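Local coordinates for protein ubiquitin-like-specific protease 2 (Saccharomyces cerevisiae, PDB 5LNB) that cleaves SUMO from modified proteins as a cysteine protease of the C48 (Ulp1) family, this chain holding its catalytic domain, at residues V98-S109 / F181-Y190. Residues are numbered along the deposited sequence; the frame is centred on the assembly and turned at random.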
ATOM      1  N   VAL A  98       1.252  14.940  11.623  1.00 22.07           N
ATOM      2  CA  VAL A  98       0.161  14.405  10.817  1.00 20.20           C
ATOM      3  C   VAL A  98      -1.203  14.632  11.462  1.00 25.03           C
ATOM      4  O   VAL A  98      -2.189  14.035  11.025  1.00 28.02           O
ATOM      5  CB  VAL A  98       0.370  12.910  10.515  1.00 21.97           C
ATOM      6  CG1 VAL A  98       1.567  12.711   9.607  1.00 23.48           C
ATOM      7  CG2 VAL A  98       0.537  12.111  11.810  1.00 19.21           C
ATOM      8  N   LYS A  99      -1.297  15.488  12.483  1.00 32.95           N
ATOM      9  CA  LYS A  99      -2.586  15.698  13.143  1.00 30.57           C
ATOM     10  C   LYS A  99      -3.637  16.210  12.163  1.00 32.53           C
ATOM     11  O   LYS A  99      -4.763  15.702  12.122  1.00 36.02           O
ATOM     12  CB  LYS A  99      -2.444  16.660  14.321  1.00 35.55           C
ATOM     13  CG  LYS A  99      -3.753  16.848  15.083  1.00 38.80           C
ATOM     14  CD  LYS A  99      -3.529  17.418  16.465  1.00 46.67           C
ATOM     15  CE  LYS A  99      -4.859  17.689  17.182  1.00 49.04           C
ATOM     16  NZ  LYS A  99      -5.715  16.463  17.269  1.00 47.30           N
ATOM     17  N   LYS A 100      -3.298  17.222  11.364  1.00 28.92           N
ATOM     18  CA  LYS A 100      -4.256  17.690  10.367  1.00 35.44           C
ATOM     19  C   LYS A 100      -4.517  16.617   9.320  1.00 33.87           C
ATOM     20  O   LYS A 100      -5.647  16.459   8.848  1.00 39.06           O
ATOM     21  CB  LYS A 100      -3.751  18.975   9.710  1.00 44.50           C
ATOM     22  CG  LYS A 100      -4.658  19.497   8.613  1.00 52.46           C
ATOM     23  CD  LYS A 100      -4.053  20.702   7.902  1.00 60.79           C
ATOM     24  CE  LYS A 100      -3.689  21.805   8.886  1.00 68.03           C
ATOM     25  NZ  LYS A 100      -3.535  23.124   8.198  1.00 74.82           N
ATOM     26  N   TRP A 101      -3.477  15.862   8.963  1.00 28.90           N
ATOM     27  CA  TRP A 101      -3.608  14.764   8.014  1.00 25.57           C
ATOM     28  C   TRP A 101      -4.720  13.796   8.404  1.00 28.14           C
ATOM     29  O   TRP A 101      -5.471  13.331   7.546  1.00 28.88           O
ATOM     30  CB  TRP A 101      -2.282  14.013   7.930  1.00 27.24           C
ATOM     31  CG  TRP A 101      -2.139  13.137   6.729  1.00 33.42           C
ATOM     32  CD1 TRP A 101      -2.819  11.980   6.455  1.00 33.08           C
ATOM     33  CD2 TRP A 101      -1.229  13.333   5.647  1.00 31.77           C
ATOM     34  NE1 TRP A 101      -2.394  11.455   5.255  1.00 32.02           N
ATOM     35  CE2 TRP A 101      -1.416  12.266   4.742  1.00 33.08           C
ATOM     36  CE3 TRP A 101      -0.271  14.307   5.354  1.00 30.61           C
ATOM     37  CZ2 TRP A 101      -0.687  12.157   3.561  1.00 35.85           C
ATOM     38  CZ3 TRP A 101       0.453  14.195   4.170  1.00 32.81           C
ATOM     39  CH2 TRP A 101       0.238  13.130   3.293  1.00 33.28           C
ATOM     40  N   VAL A 102      -4.818  13.452   9.693  1.00 24.37           N
ATOM     41  CA  VAL A 102      -5.737  12.416  10.155  1.00 26.99           C
ATOM     42  C   VAL A 102      -7.008  12.999  10.763  1.00 30.63           C
ATOM     43  O   VAL A 102      -7.758  12.274  11.425  1.00 28.43           O
ATOM     44  CB  VAL A 102      -5.056  11.473  11.159  1.00 27.38           C
ATOM     45  CG1 VAL A 102      -3.819  10.848  10.535  1.00 28.09           C
ATOM     46  CG2 VAL A 102      -4.723  12.224  12.455  1.00 19.08           C
ATOM     47  N   ASN A 103      -7.262  14.293  10.571  1.00 29.15           N
ATOM     48  CA  ASN A 103      -8.519  14.871  11.025  1.00 27.44           C
ATOM     49  C   ASN A 103      -9.692  14.168  10.352  1.00 26.76           C
ATOM     50  O   ASN A 103      -9.667  13.884   9.153  1.00 28.45           O
ATOM     51  CB  ASN A 103      -8.557  16.372  10.731  1.00 28.70           C
ATOM     52  CG  ASN A 103      -9.814  17.045  11.285  1.00 39.23           C
ATOM     53  OD1 ASN A 103     -10.693  17.472  10.530  1.00 42.40           O
ATOM     54  ND2 ASN A 103      -9.906  17.125  12.611  1.00 35.97           N
ATOM     55  N   ASN A 104     -10.728  13.883  11.135  1.00 26.64           N
ATOM     56  CA  ASN A 104     -11.938  13.237  10.631  1.00 27.01           C
ATOM     57  C   ASN A 104     -11.647  11.874  10.015  1.00 26.91           C
ATOM     58  O   ASN A 104     -12.294  11.468   9.049  1.00 31.34           O
ATOM     59  CB  ASN A 104     -12.672  14.134   9.636  1.00 28.95           C
ATOM     60  CG  ASN A 104     -13.522  15.190  10.337  1.00 36.38           C
ATOM     61  OD1 ASN A 104     -13.763  15.102  11.548  1.00 33.32           O
ATOM     62  ND2 ASN A 104     -13.984  16.186   9.582  1.00 33.68           N
ATOM     63  N   THR A 105     -10.680  11.163  10.580  1.00 26.61           N
ATOM     64  CA  THR A 105     -10.462   9.746  10.320  1.00 26.07           C
ATOM     65  C   THR A 105     -10.923   8.934  11.521  1.00 27.27           C
ATOM     66  O   THR A 105     -11.149   9.460  12.617  1.00 23.02           O
ATOM     67  CB  THR A 105      -8.985   9.438  10.060  1.00 23.72           C
ATOM     68  OG1 THR A 105      -8.231   9.793  11.228  1.00 22.21           O
ATOM     69  CG2 THR A 105      -8.468  10.192   8.829  1.00 21.41           C
ATOM     70  N   ASP A 106     -11.029   7.629  11.312  1.00 24.13           N
ATOM     71  CA  ASP A 106     -11.487   6.724  12.349  1.00 23.16           C
ATOM     72  C   ASP A 106     -10.741   5.406  12.172  1.00 20.25           C
ATOM     73  O   ASP A 106     -11.324   4.364  11.888  1.00 23.79           O
ATOM     74  CB  ASP A 106     -13.004   6.558  12.267  1.00 23.01           C
ATOM     75  CG  ASP A 106     -13.563   5.699  13.380  1.00 28.45           C
ATOM     76  OD1 ASP A 106     -12.848   5.462  14.379  1.00 27.66           O
ATOM     77  OD2 ASP A 106     -14.729   5.266  13.254  1.00 35.24           O
ATOM     78  N   LEU A 107      -9.417   5.448  12.356  1.00 18.05           N
ATOM     79  CA  LEU A 107      -8.572   4.313  11.969  1.00 21.72           C
ATOM     80  C   LEU A 107      -8.867   3.056  12.779  1.00 25.46           C
ATOM     81  O   LEU A 107      -8.730   1.942  12.259  1.00 25.90           O
ATOM     82  CB  LEU A 107      -7.092   4.678  12.102  1.00 19.68           C
ATOM     83  CG  LEU A 107      -6.626   5.810  11.181  1.00 24.65           C
ATOM     84  CD1 LEU A 107      -5.135   6.103  11.355  1.00 19.41           C
ATOM     85  CD2 LEU A 107      -6.961   5.457   9.726  1.00 22.69           C
ATOM     86  N   PHE A 108      -9.254   3.200  14.046  1.00 26.82           N
ATOM     87  CA  PHE A 108      -9.459   2.024  14.880  1.00 28.80           C
ATOM     88  C   PHE A 108     -10.769   1.304  14.579  1.00 30.15           C
ATOM     89  O   PHE A 108     -11.039   0.270  15.195  1.00 31.45           O
ATOM     90  CB  PHE A 108      -9.383   2.400  16.367  1.00 28.03           C
ATOM     91  CG  PHE A 108      -7.972   2.648  16.867  1.00 32.06           C
ATOM     92  CD1 PHE A 108      -7.053   3.343  16.094  1.00 29.00           C
ATOM     93  CD2 PHE A 108      -7.572   2.185  18.111  1.00 34.93           C
ATOM     94  CE1 PHE A 108      -5.769   3.577  16.552  1.00 25.44           C
ATOM     95  CE2 PHE A 108      -6.286   2.413  18.571  1.00 31.29           C
ATOM     96  CZ  PHE A 108      -5.387   3.110  17.792  1.00 27.38           C
ATOM     97  N   SER A 109     -11.587   1.799  13.650  1.00 23.78           N
ATOM     98  CA  SER A 109     -12.693   0.991  13.151  1.00 25.78           C
ATOM     99  C   SER A 109     -12.299   0.173  11.924  1.00 21.47           C
ATOM    100  O   SER A 109     -13.124  -0.580  11.396  1.00 22.50           O
ATOM    101  CB  SER A 109     -13.903   1.871  12.827  1.00 27.00           C
ATOM    102  OG  SER A 109     -13.646   2.689  11.700  1.00 36.16           O
ATOM    103  N   PHE A 181       2.663   6.789  16.738  1.00 30.15           N
ATOM    104  CA  PHE A 181       1.494   7.380  16.099  1.00 23.59           C
ATOM    105  C   PHE A 181       0.209   6.746  16.616  1.00 23.27           C
ATOM    106  O   PHE A 181      -0.746   7.445  16.969  1.00 24.43           O
ATOM    107  CB  PHE A 181       1.588   7.216  14.582  1.00 20.49           C
ATOM    108  CG  PHE A 181       0.295   7.484  13.881  1.00 22.62           C
ATOM    109  CD1 PHE A 181      -0.126   8.791  13.656  1.00 17.77           C
ATOM    110  CD2 PHE A 181      -0.524   6.437  13.485  1.00 19.82           C
ATOM    111  CE1 PHE A 181      -1.323   9.047  13.021  1.00 18.86           C
ATOM    112  CE2 PHE A 181      -1.726   6.684  12.848  1.00 20.67           C
ATOM    113  CZ  PHE A 181      -2.132   7.996  12.616  1.00 19.62           C
ATOM    114  N   LEU A 182       0.171   5.411  16.667  1.00 23.38           N
ATOM    115  CA  LEU A 182      -1.046   4.724  17.091  1.00 22.01           C
ATOM    116  C   LEU A 182      -1.385   5.052  18.533  1.00 23.22           C
ATOM    117  O   LEU A 182      -2.562   5.176  18.890  1.00 21.53           O
ATOM    118  CB  LEU A 182      -0.890   3.215  16.926  1.00 22.27           C
ATOM    119  CG  LEU A 182      -0.803   2.740  15.485  1.00 20.27           C
ATOM    120  CD1 LEU A 182      -0.455   1.250  15.438  1.00 18.00           C
ATOM    121  CD2 LEU A 182      -2.132   3.067  14.755  1.00 17.51           C
ATOM    122  N   ILE A 183      -0.368   5.180  19.379  1.00 20.60           N
ATOM    123  CA  ILE A 183      -0.605   5.475  20.784  1.00 21.83           C
ATOM    124  C   ILE A 183      -1.197   6.867  20.934  1.00 21.93           C
ATOM    125  O   ILE A 183      -2.174   7.071  21.663  1.00 24.45           O
ATOM    126  CB  ILE A 183       0.699   5.320  21.583  1.00 23.10           C
ATOM    127  CG1 ILE A 183       1.105   3.847  21.629  1.00 23.51           C
ATOM    128  CG2 ILE A 183       0.536   5.874  22.987  1.00 24.53           C
ATOM    129  CD1 ILE A 183       2.432   3.604  22.324  1.00 24.97           C
ATOM    130  N   SER A 184      -0.613   7.844  20.238  1.00 24.79           N
ATOM    131  CA  SER A 184      -1.123   9.208  20.287  1.00 22.48           C
ATOM    132  C   SER A 184      -2.502   9.290  19.653  1.00 23.66           C
ATOM    133  O   SER A 184      -3.412   9.934  20.194  1.00 21.86           O
ATOM    134  CB  SER A 184      -0.153  10.152  19.583  1.00 23.62           C
ATOM    135  OG  SER A 184       1.110  10.129  20.221  1.00 27.96           O
ATOM    136  N   TYR A 185      -2.670   8.645  18.496  1.00 23.08           N
ATOM    137  CA  TYR A 185      -3.971   8.611  17.841  1.00 23.62           C
ATOM    138  C   TYR A 185      -5.043   8.083  18.784  1.00 21.60           C
ATOM    139  O   TYR A 185      -6.119   8.673  18.916  1.00 24.90           O
ATOM    140  CB  TYR A 185      -3.892   7.754  16.576  1.00 22.81           C
ATOM    141  CG  TYR A 185      -5.118   7.838  15.706  1.00 21.47           C
ATOM    142  CD1 TYR A 185      -6.200   6.990  15.920  1.00 18.09           C
ATOM    143  CD2 TYR A 185      -5.204   8.778  14.676  1.00 18.10           C
ATOM    144  CE1 TYR A 185      -7.334   7.064  15.128  1.00 23.39           C
ATOM    145  CE2 TYR A 185      -6.335   8.854  13.864  1.00 17.68           C
ATOM    146  CZ  TYR A 185      -7.400   7.997  14.102  1.00 22.92           C
ATOM    147  OH  TYR A 185      -8.536   8.052  13.323  1.00 27.93           O
ATOM    148  N   ALA A 186      -4.761   6.956  19.444  1.00 23.56           N
ATOM    149  CA  ALA A 186      -5.721   6.363  20.369  1.00 24.25           C
ATOM    150  C   ALA A 186      -6.125   7.349  21.460  1.00 25.50           C
ATOM    151  O   ALA A 186      -7.307   7.453  21.815  1.00 24.22           O
ATOM    152  CB  ALA A 186      -5.124   5.099  20.989  1.00 21.67           C
ATOM    153  N   LEU A 187      -5.150   8.060  22.026  1.00 26.75           N
ATOM    154  CA  LEU A 187      -5.451   9.009  23.088  1.00 28.28           C
ATOM    155  C   LEU A 187      -6.246  10.189  22.547  1.00 28.86           C
ATOM    156  O   LEU A 187      -7.215  10.636  23.172  1.00 23.84           O
ATOM    157  CB  LEU A 187      -4.154   9.479  23.746  1.00 24.16           C
ATOM    158  CG  LEU A 187      -4.348  10.425  24.932  1.00 30.90           C
ATOM    159  CD1 LEU A 187      -5.039   9.721  26.091  1.00 26.62           C
ATOM    160  CD2 LEU A 187      -3.025  11.014  25.402  1.00 31.91           C
ATOM    161  N   ASP A 188      -5.859  10.685  21.373  1.00 23.80           N
ATOM    162  CA  ASP A 188      -6.495  11.856  20.788  1.00 22.08           C
ATOM    163  C   ASP A 188      -7.937  11.566  20.382  1.00 26.06           C
ATOM    164  O   ASP A 188      -8.850  12.309  20.750  1.00 28.84           O
ATOM    165  CB  ASP A 188      -5.679  12.321  19.583  1.00 24.75           C
ATOM    166  CG  ASP A 188      -6.261  13.549  18.910  1.00 32.63           C
ATOM    167  OD1 ASP A 188      -6.971  14.330  19.584  1.00 34.56           O
ATOM    168  OD2 ASP A 188      -6.000  13.733  17.699  1.00 31.81           O
ATOM    169  N   LYS A 189      -8.166  10.507  19.604  1.00 21.27           N
ATOM    170  CA  LYS A 189      -9.502  10.326  19.043  1.00 26.73           C
ATOM    171  C   LYS A 189     -10.446   9.620  20.001  1.00 26.99           C
ATOM    172  O   LYS A 189     -11.647   9.900  19.982  1.00 24.02           O
ATOM    173  CB  LYS A 189      -9.460   9.538  17.728  1.00 24.49           C
ATOM    174  CG  LYS A 189      -8.595  10.143  16.639  1.00 25.72           C
ATOM    175  CD  LYS A 189      -8.965  11.572  16.369  1.00 29.96           C
ATOM    176  CE  LYS A 189      -8.156  12.132  15.210  1.00 33.66           C
ATOM    177  NZ  LYS A 189      -8.369  13.610  15.081  1.00 32.78           N
ATOM    178  N   TYR A 190      -9.940   8.694  20.819  1.00 22.59           N
ATOM    179  CA  TYR A 190     -10.801   7.874  21.654  1.00 23.67           C
ATOM    180  C   TYR A 190     -10.502   7.973  23.140  1.00 25.26           C
ATOM    181  O   TYR A 190     -11.157   7.287  23.921  1.00 28.48           O
ATOM    182  CB  TYR A 190     -10.715   6.399  21.242  1.00 23.47           C
ATOM    183  CG  TYR A 190     -10.704   6.150  19.760  1.00 25.87           C
ATOM    184  CD1 TYR A 190     -11.876   6.261  19.001  1.00 23.00           C
ATOM    185  CD2 TYR A 190      -9.521   5.787  19.108  1.00 22.01           C
ATOM    186  CE1 TYR A 190     -11.866   6.013  17.627  1.00 21.84           C
ATOM    187  CE2 TYR A 190      -9.498   5.551  17.737  1.00 20.67           C
ATOM    188  CZ  TYR A 190     -10.668   5.666  17.004  1.00 20.73           C
ATOM    189  OH  TYR A 190     -10.634   5.421  15.649  1.00 20.06           O
TER
HETATM  190  O   HOH W   1      -6.638  15.087  13.983  1.00 38.22           O
HETATM  191  O   HOH W   2     -10.803  14.192  13.869  1.00 31.96           O
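Tyr-185 reaches from the segment 181-190 of helix 172-190 into the loop 98-109. Leu-107 CD1 lies over one face of its ring, 4.1 Å from the centroid in a CH-pi contact, while Lys-189 CG covers the opposite face. With CG anti to the backbone N (chi1 -170°), the phenol points out from the helix and its OH donates to Thr-105 OG1 (2.7 Å) and accepts from Leu-107 N at a nearly straight 166°. Thr-105 OG1 in turn donates to Val-102 O, joining Thr-105 N on that carbonyl and reinforcing the type II turn. A phenylalanine at Tyr-185 would probably keep the ring packing but leave Leu-107 N without its acceptor and Thr-105 OG1 without its donor. Tyr-190 OH gives a 2.6 Å bond to Asp-106 OD1 and accepts, over a longer, more bent path, from Phe-108 N. The Phe-108 ring completes an aromatic cluster, near parallel to Tyr-185 but slid aside, and oblique to Tyr-190, planes 46° apart. Val-102 CG1 and Leu-107 CD1 meet the edge of the Phe-181 ring. At the polar margin Lys-99 NZ forms a salt bridge with Asp-188 OD2 (2.8 Å), which also bonds Tyr-95 OH; separate waters link Lys-189 NZ to Lys-99 O and to Asn-104 N. The loop leading into strand 112-119 is thus fastened to helix 172-190, with Phe-181 edge-to-face against Phe-83 of helix 82-87 and Phe-108 touching helix 131-136.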